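Local coordinates for type VI secretion system-associated protein TagF (Pseudomonas aeruginosa PAO1, PDB 2QNU), which is associated with the type VI secretion system and probably takes part in its regulation, although its molecular mechanism is not established, at residues B[71-79]-B[111-122]; B[48-58]-B[207-215]. All coordinates share one frame; numbering follows the deposited sequence.

Interaction 1. Residues B[71-79]-B[111-122]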
loop_
_atom_site.group_PDB
_atom_site.type_symbol
_atom_site.label_atom_id
_atom_site.label_comp_id
_atom_site.label_asym_id
_atom_site.label_seq_id
_atom_site.Cartn_x
_atom_site.Cartn_y
_atom_site.Cartn_z
ATOM N N ALA B 71 15.825 2.550 7.423
ATOM C CA ALA B 71 14.640 1.870 7.824
ATOM C C ALA B 71 14.985 0.958 9.033
ATOM O O ALA B 71 16.170 0.585 9.279
ATOM C CB ALA B 71 14.066 1.078 6.692
ATOM N N VAL B 72 13.943 0.584 9.762
ATOM C CA VAL B 72 14.137 -0.256 10.909
ATOM C C VAL B 72 12.996 -1.260 11.036
ATOM O O VAL B 72 11.789 -0.962 10.797
ATOM C CB VAL B 72 14.533 0.596 12.177
ATOM C CG1 VAL B 72 13.650 1.766 12.362
ATOM C CG2 VAL B 72 14.653 -0.242 13.484
ATOM N N THR B 73 13.414 -2.481 11.352
ATOM C CA THR B 73 12.481 -3.561 11.638
ATOM C C THR B 73 12.910 -4.295 12.916
ATOM O O THR B 73 14.069 -4.249 13.306
ATOM C CB THR B 73 12.371 -4.526 10.482
ATOM O OG1 THR B 73 11.275 -5.407 10.700
ATOM C CG2 THR B 73 13.640 -5.327 10.291
ATOM N N GLY B 74 11.941 -4.913 13.589
ATOM C CA GLY B 74 12.249 -5.556 14.848
ATOM C C GLY B 74 11.051 -5.969 15.650
ATOM O O GLY B 74 9.957 -6.136 15.115
ATOM N N VAL B 75 11.306 -6.194 16.926
ATOM C CA VAL B 75 10.257 -6.533 17.877
ATOM C C VAL B 75 10.520 -5.791 19.179
ATOM O O VAL B 75 11.648 -5.643 19.576
ATOM C CB VAL B 75 10.143 -8.046 18.141
ATOM C CG1 VAL B 75 8.906 -8.334 19.031
ATOM C CG2 VAL B 75 10.054 -8.845 16.851
ATOM N N VAL B 76 9.469 -5.286 19.812
ATOM C CA VAL B 76 9.621 -4.606 21.098
ATOM C C VAL B 76 8.706 -5.293 22.105
ATOM O O VAL B 76 7.603 -5.717 21.759
ATOM C CB VAL B 76 9.289 -3.096 21.069
ATOM C CG1 VAL B 76 7.917 -2.800 20.458
ATOM C CG2 VAL B 76 9.339 -2.499 22.471
HETATM N N MSE B 77 9.210 -5.449 23.336
HETATM C CA MSE B 77 8.498 -6.124 24.441
HETATM C C MSE B 77 8.553 -5.336 25.735
HETATM O O MSE B 77 9.595 -4.859 26.075
HETATM C CB MSE B 77 9.207 -7.476 24.709
HETATM C CG MSE B 77 8.540 -8.290 25.847
HETATM SE SE MSE B 77 9.630 -9.920 26.335
HETATM C CE MSE B 77 10.976 -9.029 27.314
ATOM N N PRO B 78 7.453 -5.263 26.500
ATOM C CA PRO B 78 7.544 -4.653 27.839
ATOM C C PRO B 78 8.609 -5.350 28.704
ATOM O O PRO B 78 8.725 -6.577 28.673
ATOM C CB PRO B 78 6.147 -4.861 28.446
ATOM C CG PRO B 78 5.267 -5.104 27.267
ATOM C CD PRO B 78 6.080 -5.704 26.179
ATOM N N SER B 79 9.399 -4.572 29.420
ATOM C CA SER B 79 10.536 -5.101 30.164
ATOM C C SER B 79 10.811 -4.281 31.413
ATOM O O SER B 79 10.053 -3.345 31.774
ATOM C CB SER B 79 11.765 -5.173 29.255
ATOM O OG SER B 79 12.804 -5.974 29.841
ATOM N N TRP B 111 11.855 -14.935 11.043
ATOM C CA TRP B 111 12.825 -14.033 11.696
ATOM C C TRP B 111 12.208 -13.405 12.975
ATOM O O TRP B 111 12.797 -13.364 14.041
ATOM C CB TRP B 111 13.244 -12.924 10.715
ATOM C CG TRP B 111 14.356 -12.085 11.223
ATOM C CD1 TRP B 111 15.704 -12.410 11.267
ATOM C CD2 TRP B 111 14.230 -10.796 11.831
ATOM N NE1 TRP B 111 16.402 -11.380 11.833
ATOM C CE2 TRP B 111 15.526 -10.375 12.178
ATOM C CE3 TRP B 111 13.140 -9.943 12.089
ATOM C CZ2 TRP B 111 15.758 -9.156 12.799
ATOM C CZ3 TRP B 111 13.369 -8.720 12.685
ATOM C CH2 TRP B 111 14.668 -8.336 13.034
ATOM N N PHE B 112 10.998 -12.908 12.817
ATOM C CA PHE B 112 10.252 -12.278 13.913
ATOM C C PHE B 112 9.960 -13.239 15.139
ATOM O O PHE B 112 10.056 -12.867 16.331
ATOM C CB PHE B 112 8.974 -11.684 13.322
ATOM C CG PHE B 112 9.241 -10.493 12.395
ATOM C CD1 PHE B 112 9.542 -9.254 12.923
ATOM C CD2 PHE B 112 9.223 -10.636 11.009
ATOM C CE1 PHE B 112 9.852 -8.134 12.083
ATOM C CE2 PHE B 112 9.539 -9.539 10.141
ATOM C CZ PHE B 112 9.831 -8.296 10.683
ATOM N N GLU B 113 9.579 -14.453 14.802
ATOM C CA GLU B 113 9.382 -15.507 15.802
ATOM C C GLU B 113 10.698 -15.815 16.534
ATOM O O GLU B 113 10.721 -15.883 17.773
ATOM C CB GLU B 113 8.813 -16.729 15.110
ATOM C CG GLU B 113 7.366 -16.514 14.753
ATOM C CD GLU B 113 6.763 -17.592 13.870
ATOM O OE1 GLU B 113 7.467 -18.507 13.444
ATOM O OE2 GLU B 113 5.574 -17.496 13.572
ATOM N N GLN B 114 11.798 -15.893 15.790
ATOM C CA GLN B 114 13.109 -16.058 16.410
ATOM C C GLN B 114 13.444 -14.877 17.292
ATOM O O GLN B 114 14.001 -15.054 18.345
ATOM C CB GLN B 114 14.263 -16.178 15.395
ATOM C CG GLN B 114 14.081 -17.248 14.350
ATOM C CD GLN B 114 15.255 -17.329 13.318
ATOM O OE1 GLN B 114 16.435 -17.103 13.667
ATOM N NE2 GLN B 114 14.920 -17.696 12.054
ATOM N N VAL B 115 13.170 -13.649 16.846
ATOM C CA VAL B 115 13.471 -12.511 17.668
ATOM C C VAL B 115 12.608 -12.548 18.921
ATOM O O VAL B 115 13.102 -12.260 20.002
ATOM C CB VAL B 115 13.264 -11.140 16.946
ATOM C CG1 VAL B 115 13.336 -10.036 17.957
ATOM C CG2 VAL B 115 14.324 -10.951 15.879
ATOM N N GLU B 116 11.320 -12.835 18.768
ATOM C CA GLU B 116 10.411 -12.940 19.954
ATOM C C GLU B 116 10.904 -13.983 20.951
ATOM O O GLU B 116 10.881 -13.762 22.162
ATOM C CB GLU B 116 8.997 -13.309 19.537
ATOM C CG GLU B 116 8.231 -12.181 18.787
ATOM C CD GLU B 116 6.845 -12.634 18.380
ATOM O OE1 GLU B 116 6.617 -13.870 18.415
ATOM O OE2 GLU B 116 5.955 -11.779 18.036
ATOM N N SER B 117 11.386 -15.117 20.455
ATOM C CA SER B 117 11.917 -16.143 21.398
ATOM C C SER B 117 13.114 -15.599 22.163
ATOM O O SER B 117 13.308 -15.869 23.365
ATOM C CB SER B 117 12.209 -17.437 20.651
ATOM O OG SER B 117 13.173 -18.172 21.331
ATOM N N LEU B 118 13.921 -14.748 21.529
ATOM C CA LEU B 118 15.084 -14.236 22.254
ATOM C C LEU B 118 14.676 -13.259 23.342
ATOM O O LEU B 118 15.181 -13.303 24.423
ATOM C CB LEU B 118 16.098 -13.568 21.318
ATOM C CG LEU B 118 16.886 -14.512 20.433
ATOM C CD1 LEU B 118 17.846 -13.671 19.638
ATOM C CD2 LEU B 118 17.614 -15.597 21.231
ATOM N N LEU B 119 13.802 -12.317 23.012
ATOM C CA LEU B 119 13.274 -11.387 24.011
ATOM C C LEU B 119 12.612 -12.160 25.194
ATOM O O LEU B 119 12.736 -11.754 26.358
ATOM C CB LEU B 119 12.221 -10.511 23.366
ATOM C CG LEU B 119 12.677 -9.442 22.331
ATOM C CD1 LEU B 119 11.483 -8.784 21.598
ATOM C CD2 LEU B 119 13.451 -8.391 22.989
ATOM N N LEU B 120 11.849 -13.196 24.864
ATOM C CA LEU B 120 11.123 -13.981 25.900
ATOM C C LEU B 120 12.147 -14.646 26.846
ATOM O O LEU B 120 11.994 -14.587 28.054
ATOM C CB LEU B 120 10.162 -14.986 25.256
ATOM C CG LEU B 120 8.991 -14.254 24.620
ATOM C CD1 LEU B 120 8.336 -15.094 23.557
ATOM C CD2 LEU B 120 7.945 -13.716 25.564
ATOM N N SER B 121 13.247 -15.139 26.293
ATOM C CA SER B 121 14.300 -15.757 27.060
ATOM C C SER B 121 14.784 -14.900 28.213
ATOM O O SER B 121 15.268 -15.436 29.232
ATOM C CB SER B 121 15.482 -16.179 26.149
ATOM O OG SER B 121 16.349 -15.081 25.856
ATOM N N THR B 122 14.679 -13.572 28.090
ATOM C CA THR B 122 15.211 -12.676 29.138
ATOM C C THR B 122 14.276 -12.577 30.336
ATOM O O THR B 122 14.612 -11.940 31.324
ATOM C CB THR B 122 15.499 -11.176 28.628
ATOM O OG1 THR B 122 14.264 -10.523 28.315
ATOM C CG2 THR B 122 16.419 -11.199 27.421
HETATM O O HOH W 1 13.590 -8.764 30.255
#
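Val-75 of strand 71-77 faces Glu-116 of helix 111-121 with their CA atoms 6.7 Å apart; the two axes approach to 8.3 Å at a crossing angle of -37°, and no direct hydrogen bond joins the segments. Packing carries most of the contact, with one water bridge at its end. Val-75 lies at its middle and splits its two methyls between helix residues: CG1, anti to the backbone N (chi1 -174°), meets Leu-119 CD1 at 3.7 Å, while CG2 slides past Val-115 CG1. Farther along the strand, Met-77, modelled as selenomethionine, runs extended through chi1 and chi2, which carries SE to 4.0 Å from Leu-119 CB; the bend at chi3 (76°) then turns CE toward Leu-119 O and Thr-122 OG1. That hydroxyl donates to Leu-119 O (2.8 Å) and also accepts from a water that donates to Ser-79 OG, a polar bridge between the segment ends. At the other end, Phe-112 presents its ring edge to the strand: CZ lies 3.2 Å from Thr-73 OG1, and CE1 is near Gly-74 O. Thr-73 OG1 has its hydrogen-bond partner in Phe-60 O. Trp-111 CZ3 approaches Gly-74 CA, again at a ring edge. Leu-119 and Val-115 also touch strand 89-95, and Glu-116 forms salt bridges with Arg-59 and Arg-186. This is the layered packing of an alpha+beta fold, a helix laid over one face of an antiparallel sheet.

Interaction 2. Residues B[48-58]-B[207-215]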
loop_
_atom_site.group_PDB
_atom_site.type_symbol
_atom_site.label_atom_id
_atom_site.label_comp_id
_atom_site.label_asym_id
_atom_site.label_seq_id
_atom_site.Cartn_x
_atom_site.Cartn_y
_atom_site.Cartn_z
ATOM N N TRP B 48 -2.134 1.499 34.714
ATOM C CA TRP B 48 -1.033 1.434 33.736
ATOM C C TRP B 48 -0.248 0.121 33.817
ATOM O O TRP B 48 0.038 -0.536 32.777
ATOM C CB TRP B 48 -0.057 2.606 33.942
ATOM C CG TRP B 48 1.053 2.540 32.929
ATOM C CD1 TRP B 48 0.981 2.957 31.613
ATOM C CD2 TRP B 48 2.368 2.020 33.103
ATOM N NE1 TRP B 48 2.167 2.685 30.973
ATOM C CE2 TRP B 48 3.038 2.131 31.854
ATOM C CE3 TRP B 48 3.059 1.471 34.177
ATOM C CZ2 TRP B 48 4.341 1.716 31.674
ATOM C CZ3 TRP B 48 4.373 1.039 33.971
ATOM C CH2 TRP B 48 4.990 1.173 32.740
ATOM N N LEU B 49 0.148 -0.255 35.045
ATOM C CA LEU B 49 1.130 -1.318 35.235
ATOM C C LEU B 49 0.610 -2.694 34.818
ATOM O O LEU B 49 1.303 -3.461 34.149
ATOM C CB LEU B 49 1.649 -1.310 36.653
ATOM C CG LEU B 49 2.635 -2.403 36.988
ATOM C CD1 LEU B 49 3.929 -2.284 36.211
ATOM C CD2 LEU B 49 2.885 -2.382 38.502
ATOM N N ASP B 50 -0.653 -2.923 35.109
ATOM C CA ASP B 50 -1.360 -4.120 34.674
ATOM C C ASP B 50 -1.467 -4.251 33.181
ATOM O O ASP B 50 -1.261 -5.346 32.606
ATOM C CB ASP B 50 -2.776 -4.091 35.257
ATOM C CG ASP B 50 -2.785 -4.261 36.810
ATOM O OD1 ASP B 50 -1.701 -4.470 37.433
ATOM O OD2 ASP B 50 -3.885 -4.142 37.418
ATOM N N ALA B 51 -1.809 -3.139 32.541
ATOM C CA ALA B 51 -1.853 -3.090 31.049
ATOM C C ALA B 51 -0.499 -3.374 30.397
ATOM O O ALA B 51 -0.398 -4.205 29.464
ATOM C CB ALA B 51 -2.371 -1.703 30.608
ATOM N N TYR B 52 0.516 -2.665 30.868
ATOM C CA TYR B 52 1.891 -2.755 30.395
ATOM C C TYR B 52 2.452 -4.195 30.489
ATOM O O TYR B 52 3.003 -4.746 29.515
ATOM C CB TYR B 52 2.775 -1.816 31.203
ATOM C CG TYR B 52 4.298 -1.850 30.883
ATOM C CD1 TYR B 52 5.219 -2.441 31.776
ATOM C CD2 TYR B 52 4.820 -1.271 29.716
ATOM C CE1 TYR B 52 6.606 -2.455 31.526
ATOM C CE2 TYR B 52 6.202 -1.287 29.458
ATOM C CZ TYR B 52 7.086 -1.869 30.367
ATOM O OH TYR B 52 8.421 -1.845 30.138
ATOM N N LEU B 53 2.318 -4.763 31.676
ATOM C CA LEU B 53 2.868 -6.114 31.994
ATOM C C LEU B 53 2.285 -7.208 31.168
ATOM O O LEU B 53 2.982 -8.180 30.869
ATOM C CB LEU B 53 2.569 -6.419 33.423
ATOM C CG LEU B 53 3.623 -6.112 34.456
ATOM C CD1 LEU B 53 4.708 -5.176 34.111
ATOM C CD2 LEU B 53 2.893 -5.697 35.717
ATOM N N THR B 54 1.027 -7.073 30.764
ATOM C CA THR B 54 0.415 -8.125 29.985
ATOM C C THR B 54 0.192 -7.784 28.526
ATOM O O THR B 54 -0.601 -8.467 27.862
ATOM C CB THR B 54 -0.945 -8.465 30.556
ATOM O OG1 THR B 54 -1.739 -7.268 30.545
ATOM C CG2 THR B 54 -0.806 -9.007 31.994
ATOM N N SER B 55 0.793 -6.677 28.057
ATOM C CA SER B 55 0.606 -6.188 26.727
ATOM C C SER B 55 1.451 -7.039 25.752
ATOM O O SER B 55 2.425 -7.695 26.161
ATOM C CB SER B 55 1.017 -4.718 26.635
ATOM O OG SER B 55 2.362 -4.550 27.024
ATOM N N PRO B 56 1.079 -7.036 24.459
ATOM C CA PRO B 56 1.796 -7.808 23.441
ATOM C C PRO B 56 3.222 -7.431 23.153
ATOM O O PRO B 56 3.747 -6.340 23.485
ATOM C CB PRO B 56 1.001 -7.547 22.165
ATOM C CG PRO B 56 -0.351 -7.185 22.666
ATOM C CD PRO B 56 -0.072 -6.341 23.875
ATOM N N LEU B 57 3.867 -8.395 22.508
ATOM C CA LEU B 57 5.105 -8.118 21.829
ATOM C C LEU B 57 4.661 -7.640 20.443
ATOM O O LEU B 57 3.770 -8.291 19.813
ATOM C CB LEU B 57 5.962 -9.384 21.733
ATOM C CG LEU B 57 6.763 -9.692 23.018
ATOM C CD1 LEU B 57 5.848 -10.177 24.167
ATOM C CD2 LEU B 57 7.828 -10.692 22.707
ATOM N N TRP B 58 5.198 -6.463 20.038
ATOM C CA TRP B 58 4.905 -5.881 18.758
ATOM C C TRP B 58 6.104 -5.980 17.821
ATOM O O TRP B 58 7.170 -5.500 18.069
ATOM C CB TRP B 58 4.458 -4.447 18.934
ATOM C CG TRP B 58 3.183 -4.349 19.663
ATOM C CD1 TRP B 58 3.017 -3.982 20.952
ATOM C CD2 TRP B 58 1.891 -4.573 19.135
ATOM N NE1 TRP B 58 1.676 -3.997 21.289
ATOM C CE2 TRP B 58 0.961 -4.328 20.180
ATOM C CE3 TRP B 58 1.408 -4.883 17.864
ATOM C CZ2 TRP B 58 -0.405 -4.451 20.003
ATOM C CZ3 TRP B 58 0.063 -5.051 17.700
ATOM C CH2 TRP B 58 -0.832 -4.843 18.769
ATOM N N PHE B 207 0.439 5.811 22.213
ATOM C CA PHE B 207 1.197 4.714 22.875
ATOM C C PHE B 207 0.364 3.673 23.670
ATOM O O PHE B 207 0.501 2.432 23.469
ATOM C CB PHE B 207 2.283 5.256 23.777
ATOM C CG PHE B 207 3.352 4.221 24.095
ATOM C CD1 PHE B 207 4.370 3.936 23.179
ATOM C CD2 PHE B 207 3.320 3.516 25.285
ATOM C CE1 PHE B 207 5.337 3.019 23.481
ATOM C CE2 PHE B 207 4.277 2.576 25.572
ATOM C CZ PHE B 207 5.286 2.317 24.673
ATOM N N GLY B 208 -0.491 4.191 24.550
ATOM C CA GLY B 208 -1.478 3.410 25.236
ATOM C C GLY B 208 -2.209 2.294 24.499
ATOM O O GLY B 208 -2.518 1.260 25.121
ATOM N N ARG B 209 -2.513 2.486 23.214
ATOM C CA ARG B 209 -3.261 1.523 22.425
ATOM C C ARG B 209 -2.441 0.248 22.240
ATOM O O ARG B 209 -3.017 -0.825 22.139
ATOM C CB ARG B 209 -3.705 2.103 21.033
ATOM C CG ARG B 209 -4.908 3.091 21.180
ATOM C CD ARG B 209 -4.728 4.629 20.896
ATOM N NE ARG B 209 -4.748 4.876 19.480
ATOM C CZ ARG B 209 -4.804 6.049 18.821
ATOM N NH1 ARG B 209 -4.958 7.254 19.384
ATOM N NH2 ARG B 209 -4.720 5.973 17.507
ATOM N N PHE B 210 -1.122 0.369 22.254
ATOM C CA PHE B 210 -0.253 -0.838 22.245
ATOM C C PHE B 210 -0.403 -1.678 23.535
ATOM O O PHE B 210 0.063 -2.827 23.566
ATOM C CB PHE B 210 1.220 -0.468 22.185
ATOM C CG PHE B 210 1.658 0.107 20.874
ATOM C CD1 PHE B 210 1.539 -0.624 19.701
ATOM C CD2 PHE B 210 2.223 1.386 20.828
ATOM C CE1 PHE B 210 1.993 -0.081 18.471
ATOM C CE2 PHE B 210 2.655 1.953 19.596
ATOM C CZ PHE B 210 2.506 1.224 18.432
ATOM N N LEU B 211 -0.935 -1.066 24.600
ATOM C CA LEU B 211 -1.066 -1.743 25.926
ATOM C C LEU B 211 -2.485 -2.187 26.153
ATOM O O LEU B 211 -2.685 -3.201 26.765
ATOM C CB LEU B 211 -0.547 -0.919 27.107
ATOM C CG LEU B 211 0.700 -0.038 26.918
ATOM C CD1 LEU B 211 0.947 0.893 28.110
ATOM C CD2 LEU B 211 1.939 -0.805 26.613
ATOM N N THR B 212 -3.478 -1.473 25.626
ATOM C CA THR B 212 -4.823 -1.807 25.932
ATOM C C THR B 212 -5.653 -2.201 24.750
ATOM O O THR B 212 -6.724 -2.780 24.935
ATOM C CB THR B 212 -5.527 -0.623 26.619
ATOM O OG1 THR B 212 -5.775 0.406 25.661
ATOM C CG2 THR B 212 -4.673 -0.088 27.712
ATOM N N GLY B 213 -5.195 -1.896 23.541
ATOM C CA GLY B 213 -6.051 -2.030 22.359
ATOM C C GLY B 213 -7.316 -1.164 22.366
ATOM O O GLY B 213 -8.200 -1.334 21.537
ATOM N N GLU B 214 -7.417 -0.230 23.279
ATOM C CA GLU B 214 -8.642 0.522 23.401
ATOM C C GLU B 214 -8.676 1.704 22.430
ATOM O O GLU B 214 -7.658 2.220 22.057
ATOM C CB GLU B 214 -8.794 0.997 24.828
ATOM C CG GLU B 214 -8.928 -0.154 25.834
ATOM C CD GLU B 214 -9.004 0.339 27.269
ATOM O OE1 GLU B 214 -8.792 1.571 27.523
ATOM O OE2 GLU B 214 -9.253 -0.517 28.173
ATOM N N GLY B 215 -9.848 2.058 21.964
ATOM C CA GLY B 215 -9.980 3.179 21.037
ATOM C C GLY B 215 -11.399 3.388 20.600
ATOM O O GLY B 215 -12.298 2.554 20.860
HETATM O O HOH W 2 -2.486 -5.314 28.356
HETATM O O HOH W 3 3.262 -3.951 24.229
#
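Ser-55, just past helix 48-53, comes opposite Leu-211 of the short helix 209-212, with their CA atoms 4.8 Å apart. The contact joins two short pieces of the alpha+beta fold beside the sheet, a helix with the loop leading into strand 58-62 and a single helical turn near the C-terminus that ends in an ST turn, where Thr-212 OG1 accepts from Glu-214 N. Leu-211 buries the most surface here. Its CD1 lies 3.6 Å from Trp-48 NE1, its CD2 sits at the ring edge of Tyr-52 and beside Ser-55 OG, and nearer the backbone CB meets Ala-51 CB. Thr-212 CG2 adds a second contact to the same alanine methyl. Ser-55 OG takes the position between its own N and carbonyl carbon (chi1 58°), from which it turns back to donate to Tyr-52 O; Ser-55 N reaches that oxygen from the same face of its plane. Tyr-52 directs its own hydroxyl elsewhere, to Ser-79 O.

Two waters add polar links. One donates to both Ala-51 O and Leu-211 O, tying together two carbonyls that cannot bond directly; another donates to Ser-55 OG and Pro-56 O. On the far side of the contact, Phe-210 CD1 stands 3.7 Å above one face of the Trp-58 indole and Pro-56 CB above the opposite face, both offset toward the rim. The Phe-210 edge points to the five-membered ring in an edge-to-face pair with planes at 62°, and Met-196 of strand 194-199 touches both aromatic residues. The same indole makes the direct hydrogen bond of the contact: Trp-58 NE1 donates to a lone pair of Phe-210 O at 3.0 Å, with an N-H...O angle of 156° and the acceptor near the ring plane.

Overall arrangement
Both contacts are largely buried, but interaction 1 lies about 9 Å from the chain centre and interaction 2 about 14 Å, measured between centres. Interaction 1 packs a helix on a central sheet strand through aliphatic and aromatic side chains, with a water bridge at one end; interaction 2 joins short helices and a loop, and adds an indole-to-carbonyl hydrogen bond and water-linked carbonyls. Their centres are about 16 Å apart, yet they meet where strands 58-62 and 71-77 pair: Val-76 N lies 2.9 Å from Trp-58 O, a probable hydrogen bond. Pro-78 packs against Ser-55. Interaction 2 also approaches the dimer partner, where Arg-209 bonds Asn-156 of the second subunit.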